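Phosphate-specific transport system accessory protein PhoU homolog (PDB 2I0M) probably helps to regulate phosphate uptake, acting in the cytoplasm as a zinc-binding homodimer of the PhoU family. Local coordinates at residues Ile83-Ser88 / Cys201-Tyr206; Leu90-Asp95 / Ala194-Asn199; Leu127-Asp132 / Ala149-Gln154; Leu134-Phe137 / Ser143-Ile146. All coordinates share one frame; numbering follows the deposited sequence.

How the interactions relate
Interactions 1 and 2 join the same two helices, 74-105 and 177-209, and both are buried and border on the second subunit. Interactions 3 and 4 lie on helix 117-136, where it meets helix 142-150 and the start of helix 152-168; they are only partly buried. Chemistry follows place. Interaction 2, near the centre of the chain, packs methionine, isoleucine and tyrosine between two zinc sites, whereas interaction 1, about 11 Å away between centres, sets serines against an arginine bound to the partner subunit. Toward the surface, lysines take over: Lys151 in interaction 3 and Lys144 in interaction 4 lay aliphatic carbons on the neighbouring helix.

Interaction 1 of 4, residues Ile83-Ser88 / Cys201-Tyr206; sequences IMSSCS and CERLVY
Arg203 starts across toward Ser85 and Ser86 with CG anti to its backbone N (chi1 -157°), then bends at chi2 (84°) and again at chi3 (-106°), which brings its methylenes up to the two serines and swings the guanidinium past the flank of helix 83-88, across its axis. The inner methylenes lie by Ser86, whose OG is 3.8 Å from Arg203 CG. Farther out, Ser85 OG comes to 3.0 Å from Arg203 CD, a snug meeting of a hydroxyl and a methylene next to the charged group. The same OG stands near the guanidinium plane, at its edge, 3.6 Å from Arg203 NH1. Small hydroxyl side chains suit this face of the helix: they let the bulky arginine lie close, and Ser86 OG is satisfied within its own helix by Ser82 O.

The charge of Arg203 is answered across the dimer, where NH1 forms a salt bridge with Glu60 of the second subunit. Within its own helix, the guanidinium meets the Tyr206 ring edge-on, its NH2 end set over the centre of the aromatic face, 3.2 Å above the ring plane. Carboxylate and ring together would tend to fix the rotation of the group and keep its charge stable in a buried setting. The arrangement is that of an all-helical bundle at a homodimer boundary: small serines make a place for the arginine, which spans the space between helices 74-105 and 177-209 to reach the partner PhoU subunit.

Interaction 2 of 4, residues Leu90-Asp95 / Ala194-Asn199; sequences LERMGD and ADYIAN. With ZN (zinc ion), chain D; ZN (zinc ion), chain B.
In the all-helical PhoU fold, Arg92 and Met93 pack against Tyr196 and Ile197 where helices 74-105 and 177-209 run antiparallel, between two acidic E-x-x-x-D metal motifs. The local axes pass 9.2 Å apart at 171°, and the middle of the seam is apolar. Met93 CG lies 3.4 Å from Tyr196 CB as the two side chains slide past each other in opposite directions. A bend at chi3 (61°) turns the methionine methyl aside, and Met93 CE reaches 3.4 Å from Ile197 CG1. The flexible thioether can thus fill the seam beside both a ring and a branched chain.

On the other flank, Arg92 CB makes a CH-pi contact over one face of the Tyr196 ring, 3.9 Å from its centroid. The extended arginine chain crosses the tyrosine at about a right angle and carries its charge onward to a salt bridge between NH1 and Asp89 of the second subunit. Tyr196 OH, 3.4 Å from Arg92 CD, is hydrogen-bonded to Arg192.

The metal ligands point away from this seam. Asp195 OD1 binds one zinc ion, at a site that also includes Asp152, Asp156 and Glu191. Glu91 grips the other with both carboxylate oxygens; Asp214 of the second subunit joins it, and Asp95 OD2 completes the motif at 2.0 Å from the zinc.

Interaction 3 of 4, residues Leu127-Asp132 / Ala149-Gln154; sequences LSMLAD and AQKDEQ
Met129 reaches from helix 117-136 to the backbone and side chains of Lys151 and Asp152, near the junction of helices 142-150 and 152-168. Its chain leaves CA extended through CG and SD, then folds at chi3 (76°). As a result CG and SD pass beside Lys151 CB, with CG 4.0 Å from it, while the methyl turns aside toward Asp152: Met129 CE is 4.0 Å from Asp152 N and 4.2 Å from Asp152 CB. Methionine suits the place because an unbranched, pliable chain can follow an irregular backbone surface.

Lys151 runs past Met129 in the opposite direction. Its chain is stretched beyond CG, so that only its base lies on the methionine and the ammonium is carried to the edge of the contact. There it meets Asp132, which stands one helical turn beyond Met129. Asp132 OD2 and Lys151 NZ are 4.0 Å apart, a long salt bridge between side chains that cross at about a right angle; such a pair probably adds electrostatic attraction more than a firm hold.

Asp152 takes a different first torsion from its neighbour: CG lies anti to the backbone N (chi1 -165°), sending the carboxylate toward helix 177-209 while CB stays against the methionine methyl. Ala194 of that helix touches it, and Asp195, Asp156 and Glu191 belong to the same metal site. Met129 therefore backs a residue of the zinc site, and the arrangement is that of a bundle helix packed behind an acidic metal cluster of the PhoU fold.

Interaction 4 of 4, residues Leu134-Phe137 / Ser143-Ile146; sequences LVAF and SKAI
Lys144 curls over Ala136, touching it at both ends of its own aliphatic chain. The lysine CB faces the alanine methyl directly, 4.0 Å from Ala136 CB. From there the chain bows outward: CG and CD arch clear of the alanine, and the bend at chi3 (-57°) brings the chain back. Lys144 CE then settles 3.8 Å from Ala136 CB and 3.9 Å from Ala136 CA. The contact is thus a methyl group cupped by the first and last carbons of the lysine side chain. At the tip, NZ lies 4.1 Å from Ala136 CA and more distantly approaches Val135, whose CG1 is 4.5 Å away.

The chemistry is almost wholly van der Waals. Alanine suits the inner position because its methyl fills the gap between the helices without forcing them apart, and it is buried there. Lysine suits the outer position, since its long flexible chain can lay CB and CE on an apolar neighbour while the ammonium is carried to the margin of the contact, alongside exposed Val135.

Next to these residues, Phe137 turns the other way, meeting Leu204 and Ile200 of helix 177-209 and the ring of Phe16, while Ala145 also rests against Leu204. Both sides of the reversal are therefore set on the same core helix. With five residues joining Phe137 to Ser143, the arrangement is that of a helical hairpin, in which helix 117-136 turns back into helix 142-150 at one end of the PhoU bundle.

Interaction 1 of 4, residues Ile83-Ser88 / Cys201-Tyr206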
loop_
_atom_site.group_PDB
_atom_site.type_symbol
_atom_site.label_atom_id
_atom_site.label_comp_id
_atom_site.label_asym_id
_atom_site.label_seq_id
_atom_site.Cartn_x
_atom_site.Cartn_y
_atom_site.Cartn_z
ATOM N N ILE A 83 -7.554 9.179 -11.187
ATOM C CA ILE A 83 -7.510 10.232 -10.178
ATOM C C ILE A 83 -8.029 9.686 -8.832
ATOM O O ILE A 83 -7.385 9.870 -7.799
ATOM C CB ILE A 83 -8.309 11.476 -10.626
ATOM C CG1 ILE A 83 -7.707 12.108 -11.906
ATOM C CG2 ILE A 83 -8.472 12.462 -9.475
ATOM C CD1 ILE A 83 -6.398 12.928 -11.754
ATOM N N MET A 84 -9.155 8.975 -8.862
ATOM C CA MET A 84 -9.756 8.397 -7.652
ATOM C C MET A 84 -8.791 7.461 -6.955
ATOM O O MET A 84 -8.582 7.552 -5.754
ATOM C CB MET A 84 -11.034 7.638 -7.981
ATOM C CG MET A 84 -12.216 8.523 -8.296
ATOM S SD MET A 84 -13.799 7.653 -8.113
ATOM C CE MET A 84 -14.728 8.360 -9.448
ATOM N N SER A 85 -8.177 6.587 -7.738
ATOM C CA SER A 85 -7.221 5.618 -7.234
ATOM C C SER A 85 -5.925 6.275 -6.763
ATOM O O SER A 85 -5.377 5.892 -5.748
ATOM C CB SER A 85 -6.942 4.583 -8.329
ATOM O OG SER A 85 -5.616 4.080 -8.224
ATOM N N SER A 86 -5.442 7.271 -7.496
ATOM C CA SER A 86 -4.186 7.910 -7.170
ATOM C C SER A 86 -4.281 8.874 -5.977
ATOM O O SER A 86 -3.315 9.047 -5.240
ATOM C CB SER A 86 -3.604 8.634 -8.398
ATOM O OG SER A 86 -3.244 7.730 -9.431
ATOM N N CYS A 87 -5.430 9.511 -5.778
ATOM C CA CYS A 87 -5.524 10.471 -4.669
ATOM C C CYS A 87 -5.504 9.732 -3.315
ATOM O O CYS A 87 -4.905 10.198 -2.351
ATOM C CB CYS A 87 -6.691 11.449 -4.846
ATOM S SG CYS A 87 -8.296 10.743 -4.612
ATOM N N SER A 88 -6.107 8.548 -3.296
ATOM C CA SER A 88 -5.993 7.573 -2.206
ATOM C C SER A 88 -4.563 7.106 -1.863
ATOM O O SER A 88 -4.200 7.011 -0.689
ATOM C CB SER A 88 -6.858 6.358 -2.529
ATOM O OG SER A 88 -6.641 5.334 -1.579
ATOM N N CYS A 201 2.393 5.478 -10.801
ATOM C CA CYS A 201 3.045 5.191 -12.080
ATOM C C CYS A 201 2.347 4.119 -12.923
ATOM O O CYS A 201 2.116 4.328 -14.099
ATOM C CB CYS A 201 4.527 4.854 -11.858
ATOM S SG CYS A 201 5.537 6.266 -11.307
ATOM N N GLU A 202 2.016 2.977 -12.319
ATOM C CA GLU A 202 1.286 1.896 -13.005
ATOM C C GLU A 202 -0.100 2.330 -13.482
ATOM O O GLU A 202 -0.530 1.963 -14.563
ATOM C CB GLU A 202 1.135 0.668 -12.104
ATOM C CG GLU A 202 2.450 0.048 -11.649
ATOM C CD GLU A 202 2.254 -1.234 -10.844
ATOM O OE1 GLU A 202 2.834 -2.266 -11.225
ATOM O OE2 GLU A 202 1.527 -1.209 -9.825
ATOM N N ARG A 203 -0.791 3.100 -12.655
ATOM C CA ARG A 203 -2.074 3.716 -13.005
ATOM C C ARG A 203 -1.946 4.607 -14.243
ATOM O O ARG A 203 -2.848 4.678 -15.074
ATOM C CB ARG A 203 -2.571 4.561 -11.818
ATOM C CG ARG A 203 -4.055 4.813 -11.786
ATOM C CD ARG A 203 -4.839 3.653 -11.134
ATOM N NE ARG A 203 -5.554 2.881 -12.142
ATOM C CZ ARG A 203 -6.489 1.970 -11.898
ATOM N NH1 ARG A 203 -6.870 1.692 -10.657
ATOM N NH2 ARG A 203 -7.051 1.345 -12.925
ATOM N N LEU A 204 -0.815 5.294 -14.340
ATOM C CA LEU A 204 -0.497 6.123 -15.503
ATOM C C LEU A 204 -0.285 5.250 -16.750
ATOM O O LEU A 204 -0.731 5.612 -17.848
ATOM C CB LEU A 204 0.735 6.978 -15.197
ATOM C CG LEU A 204 0.897 8.447 -15.612
ATOM C CD1 LEU A 204 -0.438 9.167 -15.805
ATOM C CD2 LEU A 204 1.783 9.188 -14.573
ATOM N N VAL A 205 0.358 4.090 -16.591
ATOM C CA VAL A 205 0.549 3.222 -17.762
ATOM C C VAL A 205 -0.799 2.658 -18.227
ATOM O O VAL A 205 -1.066 2.621 -19.423
ATOM C CB VAL A 205 1.726 2.167 -17.625
ATOM C CG1 VAL A 205 1.592 1.350 -16.388
ATOM C CG2 VAL A 205 1.794 1.226 -18.842
ATOM N N TYR A 206 -1.648 2.280 -17.265
ATOM C CA TYR A 206 -3.027 1.859 -17.504
ATOM C C TYR A 206 -3.848 2.915 -18.246
ATOM O O TYR A 206 -4.722 2.591 -19.047
ATOM C CB TYR A 206 -3.699 1.502 -16.169
ATOM C CG TYR A 206 -5.191 1.721 -16.129
ATOM C CD1 TYR A 206 -6.085 0.695 -16.470
ATOM C CD2 TYR A 206 -5.712 2.952 -15.740
ATOM C CE1 TYR A 206 -7.478 0.905 -16.426
ATOM C CE2 TYR A 206 -7.077 3.177 -15.696
ATOM C CZ TYR A 206 -7.955 2.157 -16.027
ATOM O OH TYR A 206 -9.308 2.419 -15.975
#

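Interaction 2 of 4, residues Leu90-Asp95 / Ala194-Asn199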
loop_
_atom_site.group_PDB
_atom_site.type_symbol
_atom_site.label_atom_id
_atom_site.label_comp_id
_atom_site.label_asym_id
_atom_site.label_seq_id
_atom_site.Cartn_x
_atom_site.Cartn_y
_atom_site.Cartn_z
ATOM N N LEU A 90 -2.014 8.810 -2.489
ATOM C CA LEU A 90 -1.427 10.041 -2.045
ATOM C C LEU A 90 -1.737 10.264 -0.556
ATOM O O LEU A 90 -0.832 10.591 0.207
ATOM C CB LEU A 90 -1.947 11.183 -2.925
ATOM C CG LEU A 90 -1.091 12.217 -3.655
ATOM C CD1 LEU A 90 0.157 11.664 -4.409
ATOM C CD2 LEU A 90 -2.017 12.970 -4.604
ATOM N N GLU A 91 -2.980 10.052 -0.114
ATOM C CA GLU A 91 -3.218 10.152 1.337
ATOM C C GLU A 91 -2.528 9.084 2.178
ATOM O O GLU A 91 -2.238 9.313 3.350
ATOM C CB GLU A 91 -4.670 10.564 1.757
ATOM C CG GLU A 91 -5.668 9.629 2.396
ATOM C CD GLU A 91 -5.176 8.750 3.538
ATOM O OE1 GLU A 91 -4.655 7.659 3.219
ATOM O OE2 GLU A 91 -5.371 9.094 4.738
ATOM N N ARG A 92 -2.217 7.939 1.568
ATOM C CA ARG A 92 -1.441 6.910 2.275
ATOM C C ARG A 92 0.032 7.320 2.335
ATOM O O ARG A 92 0.685 7.150 3.362
ATOM C CB ARG A 92 -1.671 5.523 1.681
ATOM C CG ARG A 92 -3.109 5.050 1.920
ATOM C CD ARG A 92 -3.414 3.773 1.214
ATOM N NE ARG A 92 -4.826 3.406 1.315
ATOM C CZ ARG A 92 -5.366 2.363 0.686
ATOM N NH1 ARG A 92 -4.603 1.586 -0.091
ATOM N NH2 ARG A 92 -6.665 2.085 0.841
ATOM N N MET A 93 0.531 7.893 1.246
ATOM C CA MET A 93 1.851 8.564 1.250
ATOM C C MET A 93 1.957 9.580 2.397
ATOM O O MET A 93 2.847 9.474 3.245
ATOM C CB MET A 93 2.123 9.200 -0.110
ATOM C CG MET A 93 2.336 8.117 -1.196
ATOM S SD MET A 93 2.332 8.694 -2.898
ATOM C CE MET A 93 3.712 9.788 -2.770
ATOM N N GLY A 94 1.018 10.527 2.431
ATOM C CA GLY A 94 0.810 11.437 3.567
ATOM C C GLY A 94 0.848 10.820 4.963
ATOM O O GLY A 94 1.547 11.314 5.831
ATOM N N ASP A 95 0.097 9.747 5.195
ATOM C CA ASP A 95 0.109 9.060 6.507
ATOM C C ASP A 95 1.514 8.562 6.909
ATOM O O ASP A 95 1.869 8.572 8.077
ATOM C CB ASP A 95 -0.813 7.847 6.488
ATOM C CG ASP A 95 -2.291 8.200 6.325
ATOM O OD1 ASP A 95 -2.770 9.316 6.684
ATOM O OD2 ASP A 95 -2.999 7.281 5.862
ATOM N N ALA A 194 7.447 5.288 -1.286
ATOM C CA ALA A 194 7.970 5.071 -2.631
ATOM C C ALA A 194 7.205 3.996 -3.405
ATOM O O ALA A 194 7.030 4.098 -4.615
ATOM C CB ALA A 194 9.464 4.752 -2.576
ATOM N N ASP A 195 6.742 2.973 -2.704
ATOM C CA ASP A 195 5.882 1.969 -3.291
ATOM C C ASP A 195 4.583 2.571 -3.848
ATOM O O ASP A 195 4.183 2.240 -4.965
ATOM C CB ASP A 195 5.558 0.890 -2.258
ATOM C CG ASP A 195 6.554 -0.247 -2.257
ATOM O OD1 ASP A 195 7.313 -0.394 -3.246
ATOM O OD2 ASP A 195 6.567 -1.028 -1.262
ATOM N N TYR A 196 3.916 3.432 -3.074
ATOM C CA TYR A 196 2.716 4.123 -3.592
ATOM C C TYR A 196 2.964 4.980 -4.843
ATOM O O TYR A 196 2.126 5.017 -5.743
ATOM C CB TYR A 196 2.007 4.952 -2.513
ATOM C CG TYR A 196 1.298 4.109 -1.485
ATOM C CD1 TYR A 196 0.219 3.292 -1.844
ATOM C CD2 TYR A 196 1.710 4.105 -0.147
ATOM C CE1 TYR A 196 -0.447 2.485 -0.891
ATOM C CE2 TYR A 196 1.054 3.302 0.804
ATOM C CZ TYR A 196 -0.020 2.515 0.419
ATOM O OH TYR A 196 -0.661 1.734 1.351
ATOM N N ILE A 197 4.102 5.671 -4.891
ATOM C CA ILE A 197 4.527 6.399 -6.102
ATOM C C ILE A 197 4.558 5.465 -7.314
ATOM O O ILE A 197 4.080 5.831 -8.399
ATOM C CB ILE A 197 5.915 7.069 -5.914
ATOM C CG1 ILE A 197 5.829 8.160 -4.834
ATOM C CG2 ILE A 197 6.429 7.649 -7.226
ATOM C CD1 ILE A 197 7.172 8.673 -4.347
ATOM N N ALA A 198 5.122 4.267 -7.118
ATOM C CA ALA A 198 5.212 3.252 -8.154
ATOM C C ALA A 198 3.810 2.790 -8.586
ATOM O O ALA A 198 3.543 2.639 -9.768
ATOM C CB ALA A 198 6.046 2.054 -7.649
ATOM N N ASN A 199 2.936 2.552 -7.614
ATOM C CA ASN A 199 1.524 2.349 -7.852
ATOM C C ASN A 199 0.860 3.461 -8.690
ATOM O O ASN A 199 0.046 3.161 -9.550
ATOM C CB ASN A 199 0.777 2.146 -6.526
ATOM C CG ASN A 199 1.025 0.761 -5.901
ATOM O OD1 ASN A 199 0.970 0.599 -4.668
ATOM N ND2 ASN A 199 1.288 -0.233 -6.741
HETATM ZN ZN ZN D . -5.005 7.067 5.712
HETATM ZN ZN ZN B . 9.668 -0.685 -2.390
#

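Interaction 3 of 4, residues Leu127-Asp132 / Ala149-Gln154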
loop_
_atom_site.group_PDB
_atom_site.type_symbol
_atom_site.label_atom_id
_atom_site.label_comp_id
_atom_site.label_asym_id
_atom_site.label_seq_id
_atom_site.Cartn_x
_atom_site.Cartn_y
_atom_site.Cartn_z
ATOM N N LEU A 127 11.797 11.735 -2.411
ATOM C CA LEU A 127 11.291 13.055 -2.778
ATOM C C LEU A 127 11.342 13.299 -4.284
ATOM O O LEU A 127 10.368 13.769 -4.862
ATOM C CB LEU A 127 12.072 14.147 -2.063
ATOM C CG LEU A 127 11.856 14.295 -0.555
ATOM C CD1 LEU A 127 12.609 15.549 -0.070
ATOM C CD2 LEU A 127 10.379 14.403 -0.220
ATOM N N SER A 128 12.461 12.975 -4.924
ATOM C CA SER A 128 12.613 13.341 -6.318
ATOM C C SER A 128 11.721 12.480 -7.204
ATOM O O SER A 128 11.236 12.944 -8.225
ATOM C CB SER A 128 14.076 13.325 -6.764
ATOM O OG SER A 128 14.514 12.017 -7.026
ATOM N N MET A 129 11.481 11.246 -6.780
ATOM C CA MET A 129 10.510 10.356 -7.422
ATOM C C MET A 129 9.126 11.005 -7.467
ATOM O O MET A 129 8.476 10.985 -8.518
ATOM C CB MET A 129 10.446 9.001 -6.706
ATOM C CG MET A 129 11.484 7.938 -7.153
ATOM S SD MET A 129 11.500 6.455 -6.051
ATOM C CE MET A 129 10.014 5.642 -6.606
ATOM N N LEU A 130 8.671 11.587 -6.349
ATOM C CA LEU A 130 7.365 12.245 -6.332
ATOM C C LEU A 130 7.356 13.518 -7.175
ATOM O O LEU A 130 6.393 13.774 -7.897
ATOM C CB LEU A 130 6.921 12.568 -4.907
ATOM C CG LEU A 130 5.536 13.200 -4.750
ATOM C CD1 LEU A 130 4.446 12.308 -5.408
ATOM C CD2 LEU A 130 5.209 13.429 -3.283
ATOM N N ALA A 131 8.416 14.316 -7.076
ATOM C CA ALA A 131 8.523 15.562 -7.837
ATOM C C ALA A 131 8.526 15.276 -9.340
ATOM O O ALA A 131 7.876 15.973 -10.121
ATOM C CB ALA A 131 9.770 16.327 -7.430
ATOM N N ASP A 132 9.270 14.250 -9.734
ATOM C CA ASP A 132 9.240 13.756 -11.118
ATOM C C ASP A 132 7.835 13.315 -11.545
ATOM O O ASP A 132 7.345 13.726 -12.589
ATOM C CB ASP A 132 10.245 12.615 -11.312
ATOM C CG ASP A 132 11.706 13.095 -11.262
ATOM O OD1 ASP A 132 11.983 14.317 -11.270
ATOM O OD2 ASP A 132 12.597 12.224 -11.209
ATOM N N ALA A 149 8.977 4.581 -11.672
ATOM C CA ALA A 149 8.691 3.353 -10.920
ATOM C C ALA A 149 9.945 2.525 -10.699
ATOM O O ALA A 149 10.117 1.950 -9.628
ATOM C CB ALA A 149 7.614 2.505 -11.621
ATOM N N GLN A 150 10.805 2.472 -11.718
ATOM C CA GLN A 150 12.042 1.681 -11.699
ATOM C C GLN A 150 13.034 2.080 -10.604
ATOM O O GLN A 150 13.774 1.234 -10.099
ATOM C CB GLN A 150 12.735 1.764 -13.060
ATOM C CG GLN A 150 12.065 0.931 -14.135
ATOM C CD GLN A 150 12.696 1.109 -15.506
ATOM O OE1 GLN A 150 13.144 2.206 -15.869
ATOM N NE2 GLN A 150 12.728 0.025 -16.282
ATOM N N LYS A 151 13.052 3.367 -10.249
ATOM C CA LYS A 151 13.911 3.864 -9.161
ATOM C C LYS A 151 13.571 3.295 -7.779
ATOM O O LYS A 151 14.356 3.433 -6.849
ATOM C CB LYS A 151 13.913 5.389 -9.122
ATOM C CG LYS A 151 14.575 6.013 -10.335
ATOM C CD LYS A 151 14.454 7.531 -10.297
ATOM C CE LYS A 151 15.175 8.154 -11.485
ATOM N NZ LYS A 151 15.552 9.553 -11.174
ATOM N N ASP A 152 12.409 2.657 -7.660
ATOM C CA ASP A 152 12.013 1.974 -6.426
ATOM C C ASP A 152 12.923 0.796 -6.077
ATOM O O ASP A 152 13.110 0.505 -4.894
ATOM C CB ASP A 152 10.552 1.522 -6.495
ATOM C CG ASP A 152 9.990 1.135 -5.137
ATOM O OD1 ASP A 152 10.058 1.937 -4.186
ATOM O OD2 ASP A 152 9.468 0.013 -5.029
ATOM N N GLU A 153 13.481 0.121 -7.090
ATOM C CA GLU A 153 14.537 -0.881 -6.874
ATOM C C GLU A 153 15.607 -0.337 -5.925
ATOM O O GLU A 153 15.967 -0.998 -4.959
ATOM C CB GLU A 153 15.185 -1.341 -8.201
ATOM C CG GLU A 153 15.843 -2.745 -8.131
ATOM C CD GLU A 153 16.721 -3.112 -9.353
ATOM O OE1 GLU A 153 16.671 -2.422 -10.400
ATOM O OE2 GLU A 153 17.473 -4.111 -9.271
ATOM N N GLN A 154 16.081 0.881 -6.187
ATOM C CA GLN A 154 17.102 1.518 -5.346
ATOM C C GLN A 154 16.645 1.783 -3.904
ATOM O O GLN A 154 17.421 1.592 -2.957
ATOM C CB GLN A 154 17.620 2.810 -5.982
ATOM C CG GLN A 154 18.617 2.591 -7.098
ATOM C CD GLN A 154 17.978 2.634 -8.476
ATOM O OE1 GLN A 154 17.740 1.588 -9.097
ATOM N NE2 GLN A 154 17.703 3.850 -8.971
#

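Interaction 4 of 4, residues Leu134-Phe137 / Ser143-Ile146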
loop_
_atom_site.group_PDB
_atom_site.type_symbol
_atom_site.label_atom_id
_atom_site.label_comp_id
_atom_site.label_asym_id
_atom_site.label_seq_id
_atom_site.Cartn_x
_atom_site.Cartn_y
_atom_site.Cartn_z
ATOM N N LEU A 134 4.876 14.216 -10.328
ATOM C CA LEU A 134 4.015 15.397 -10.474
ATOM C C LEU A 134 4.202 16.170 -11.778
ATOM O O LEU A 134 3.227 16.652 -12.341
ATOM C CB LEU A 134 4.116 16.327 -9.253
ATOM C CG LEU A 134 3.730 15.640 -7.936
ATOM C CD1 LEU A 134 3.642 16.665 -6.826
ATOM C CD2 LEU A 134 2.419 14.853 -8.029
ATOM N N VAL A 135 5.439 16.290 -12.252
ATOM C CA VAL A 135 5.714 16.876 -13.577
ATOM C C VAL A 135 5.257 15.922 -14.706
ATOM O O VAL A 135 4.646 16.359 -15.684
ATOM C CB VAL A 135 7.220 17.215 -13.760
ATOM C CG1 VAL A 135 7.509 17.732 -15.166
ATOM C CG2 VAL A 135 7.688 18.228 -12.709
ATOM N N ALA A 136 5.566 14.632 -14.565
ATOM C CA ALA A 136 5.221 13.629 -15.577
ATOM C C ALA A 136 3.710 13.381 -15.735
ATOM O O ALA A 136 3.248 13.088 -16.823
ATOM C CB ALA A 136 5.930 12.309 -15.278
ATOM N N PHE A 137 2.947 13.504 -14.650
ATOM C CA PHE A 137 1.547 13.069 -14.640
ATOM C C PHE A 137 0.646 13.753 -15.704
ATOM O O PHE A 137 -0.065 13.056 -16.423
ATOM C CB PHE A 137 0.962 13.168 -13.220
ATOM C CG PHE A 137 -0.323 12.437 -13.043
ATOM C CD1 PHE A 137 -0.360 11.235 -12.335
ATOM C CD2 PHE A 137 -1.523 12.950 -13.558
ATOM C CE1 PHE A 137 -1.573 10.526 -12.167
ATOM C CE2 PHE A 137 -2.743 12.237 -13.402
ATOM C CZ PHE A 137 -2.758 11.029 -12.699
ATOM N N SER A 143 5.965 6.046 -20.440
ATOM C CA SER A 143 7.413 5.838 -20.304
ATOM C C SER A 143 8.093 6.634 -19.202
ATOM O O SER A 143 8.972 6.114 -18.524
ATOM C CB SER A 143 8.109 6.096 -21.627
ATOM O OG SER A 143 7.433 5.380 -22.632
ATOM N N LYS A 144 7.701 7.886 -19.019
ATOM C CA LYS A 144 8.210 8.633 -17.877
ATOM C C LYS A 144 7.723 7.982 -16.563
ATOM O O LYS A 144 8.507 7.834 -15.629
ATOM C CB LYS A 144 7.878 10.141 -17.955
ATOM C CG LYS A 144 8.084 10.772 -19.343
ATOM C CD LYS A 144 8.640 12.212 -19.291
ATOM C CE LYS A 144 7.745 13.143 -18.462
ATOM N NZ LYS A 144 8.461 14.396 -18.014
ATOM N N ALA A 145 6.459 7.553 -16.516
ATOM C CA ALA A 145 5.936 6.810 -15.357
ATOM C C ALA A 145 6.782 5.583 -15.047
ATOM O O ALA A 145 7.210 5.398 -13.916
ATOM C CB ALA A 145 4.476 6.410 -15.569
ATOM N N ILE A 146 7.025 4.761 -16.070
ATOM C CA ILE A 146 7.794 3.520 -15.946
ATOM C C ILE A 146 9.227 3.760 -15.444
ATOM O O ILE A 146 9.698 3.040 -14.551
ATOM C CB ILE A 146 7.813 2.738 -17.279
ATOM C CG1 ILE A 146 6.417 2.187 -17.588
ATOM C CG2 ILE A 146 8.862 1.618 -17.252
ATOM C CD1 ILE A 146 6.252 1.646 -18.997
#